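Local coordinates for histidine-containing Phosphotransfer Protein type 1, MtHPt1 (Medicago truncatula, PDB 3US6) that probably relays phosphoryl groups from cytokinin sensor histidine kinases to response regulators in plant two-component signalling, at residues G4-Q9 / E137-A142. Residues are numbered along the deposited sequence; the frame is centred on the assembly and turned at random.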
loop_
_atom_site.group_PDB
_atom_site.type_symbol
_atom_site.label_atom_id
_atom_site.label_comp_id
_atom_site.label_asym_id
_atom_site.label_seq_id
_atom_site.Cartn_x
_atom_site.Cartn_y
_atom_site.Cartn_z
ATOM N N GLY A 4 -25.720 7.835 7.311
ATOM C CA GLY A 4 -25.843 6.434 7.708
ATOM C C GLY A 4 -25.473 5.478 6.589
ATOM O O GLY A 4 -24.808 4.443 6.799
ATOM N N GLN A 5 -25.926 5.827 5.390
ATOM C CA GLN A 5 -25.577 5.073 4.191
ATOM C C GLN A 5 -24.090 5.121 3.931
ATOM O O GLN A 5 -23.506 4.108 3.549
ATOM C CB GLN A 5 -26.328 5.609 2.963
ATOM C CG GLN A 5 -26.212 4.713 1.726
ATOM C CD GLN A 5 -26.515 3.228 2.021
ATOM O OE1 GLN A 5 -27.591 2.882 2.536
ATOM N NE2 GLN A 5 -25.555 2.347 1.694
ATOM N N MET A 6 -23.479 6.281 4.040
ATOM C CA MET A 6 -22.062 6.401 3.793
ATOM C C MET A 6 -21.314 5.549 4.778
ATOM O O MET A 6 -20.285 4.951 4.449
ATOM C CB MET A 6 -21.570 7.840 3.898
ATOM C CG MET A 6 -21.947 8.642 2.710
ATOM S SD MET A 6 -21.146 10.250 2.565
ATOM C CE MET A 6 -21.971 11.001 3.849
ATOM N N ARG A 7 -21.731 5.570 6.028
ATOM C CA ARG A 7 -21.070 4.722 7.035
ATOM C C ARG A 7 -21.164 3.236 6.693
ATOM O O ARG A 7 -20.188 2.517 6.817
ATOM C CB ARG A 7 -21.605 5.005 8.429
ATOM C CG ARG A 7 -21.202 6.405 8.913
ATOM C CD ARG A 7 -21.961 6.872 10.129
ATOM N NE ARG A 7 -21.255 6.374 11.280
ATOM C CZ ARG A 7 -21.594 5.274 11.918
ATOM N NH1 ARG A 7 -22.664 4.580 11.538
ATOM N NH2 ARG A 7 -20.860 4.896 12.936
ATOM N N ARG A 8 -22.321 2.791 6.270
ATOM C CA ARG A 8 -22.472 1.378 5.865
ATOM C C ARG A 8 -21.588 1.058 4.658
ATOM O O ARG A 8 -20.940 -0.004 4.614
ATOM C CB ARG A 8 -23.933 1.050 5.568
ATOM C CG ARG A 8 -24.855 1.022 6.797
ATOM C CD ARG A 8 -26.303 0.535 6.438
ATOM N NE ARG A 8 -27.041 1.466 5.576
ATOM C CZ ARG A 8 -27.710 2.526 6.018
ATOM N NH1 ARG A 8 -27.731 2.804 7.318
ATOM N NH2 ARG A 8 -28.352 3.319 5.161
ATOM N N GLN A 9 -21.482 1.969 3.700
ATOM C CA GLN A 9 -20.602 1.787 2.565
ATOM C C GLN A 9 -19.143 1.664 2.955
ATOM O O GLN A 9 -18.440 0.891 2.384
ATOM C CB GLN A 9 -20.739 2.951 1.602
ATOM C CG GLN A 9 -22.078 3.062 0.970
ATOM C CD GLN A 9 -22.187 4.301 0.105
ATOM O OE1 GLN A 9 -21.734 5.358 0.452
ATOM N NE2 GLN A 9 -22.790 4.145 -1.017
ATOM N N GLU A 137 -14.298 8.671 3.913
ATOM C CA GLU A 137 -14.131 9.154 5.261
ATOM C C GLU A 137 -14.298 10.684 5.327
ATOM O O GLU A 137 -14.917 11.195 6.244
ATOM C CB GLU A 137 -12.774 8.787 5.840
ATOM C CG GLU A 137 -12.646 7.308 6.081
ATOM C CD GLU A 137 -11.354 6.867 6.785
ATOM O OE1 GLU A 137 -10.584 7.711 7.310
ATOM O OE2 GLU A 137 -11.125 5.608 6.852
ATOM N N GLN A 138 -13.645 11.402 4.419
ATOM C CA GLN A 138 -13.761 12.853 4.424
ATOM C C GLN A 138 -15.214 13.279 4.256
ATOM O O GLN A 138 -15.701 14.231 4.873
ATOM C CB GLN A 138 -12.912 13.490 3.316
ATOM C CG GLN A 138 -11.431 13.298 3.417
ATOM C CD GLN A 138 -10.687 14.152 4.436
ATOM O OE1 GLN A 138 -9.480 13.936 4.636
ATOM N NE2 GLN A 138 -11.350 15.150 5.029
ATOM N N GLN A 139 -15.955 12.561 3.410
ATOM C CA GLN A 139 -17.379 12.874 3.214
ATOM C C GLN A 139 -18.219 12.607 4.469
ATOM O O GLN A 139 -19.042 13.442 4.884
ATOM C CB GLN A 139 -17.957 12.113 2.021
ATOM C CG GLN A 139 -17.352 12.520 0.732
ATOM C CD GLN A 139 -17.481 11.484 -0.415
ATOM O OE1 GLN A 139 -18.069 10.395 -0.263
ATOM N NE2 GLN A 139 -16.846 11.795 -1.530
ATOM N N ILE A 140 -17.983 11.487 5.099
ATOM C CA ILE A 140 -18.682 11.133 6.336
ATOM C C ILE A 140 -18.474 12.242 7.382
ATOM O O ILE A 140 -19.424 12.697 8.020
ATOM C CB ILE A 140 -18.212 9.763 6.907
ATOM C CG1 ILE A 140 -18.716 8.639 5.986
ATOM C CG2 ILE A 140 -18.770 9.540 8.316
ATOM C CD1 ILE A 140 -18.017 7.282 6.185
ATOM N N VAL A 141 -17.219 12.633 7.607
ATOM C CA VAL A 141 -16.909 13.566 8.662
ATOM C C VAL A 141 -17.420 14.957 8.316
ATOM O O VAL A 141 -17.886 15.698 9.200
ATOM C CB VAL A 141 -15.408 13.545 9.027
ATOM C CG1 VAL A 141 -15.059 14.626 10.065
ATOM C CG2 VAL A 141 -15.041 12.175 9.585
ATOM N N ALA A 142 -17.368 15.359 7.034
ATOM C CA ALA A 142 -17.865 16.670 6.667
ATOM C C ALA A 142 -19.350 16.713 6.887
ATOM O O ALA A 142 -19.879 17.782 7.238
ATOM C CB ALA A 142 -17.503 17.026 5.195
#
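Met6 and Ile140 meet flank to flank where segment 4-9, near the start of helix 3-19, runs roughly antiparallel (151°) to segment 137-142, at the end of helix 109-142. The tight part is apolar in its side chains: Met6 CB rests on Ile140 CG1 at 3.6 Å, while Ile140 CD1 reaches past it to rest against the backbone, 3.7 Å from Met6 O. Branched at CB, Ile140 suits this place because its other arm, CG2, serves a second neighbour, touching Arg7 CG at 4.0 Å. The segment axes approach to 9.6 Å, and Met6, unbranched and flexible, reaches across: its chain runs out extended through chi2 (-168°), then turns at chi3, laying SD against Gln139 CB at 3.7 Å and CE near the Gln139 carbonyl. With an alanine at Met6, SD and CE are gone, which would probably open a gap over Gln139 CB and beside the backbone of Ile140. Toward solvent the contact thins. Gln139, an exposed residue, lends its CB, and Arg7 gives its aliphatic stem, its NE bonding to Ser146 O in the C-terminal tail. With no hydrogen bond between the two segments, this end of the helical phosphotransfer fold is joined here by dispersion and burial of apolar surface.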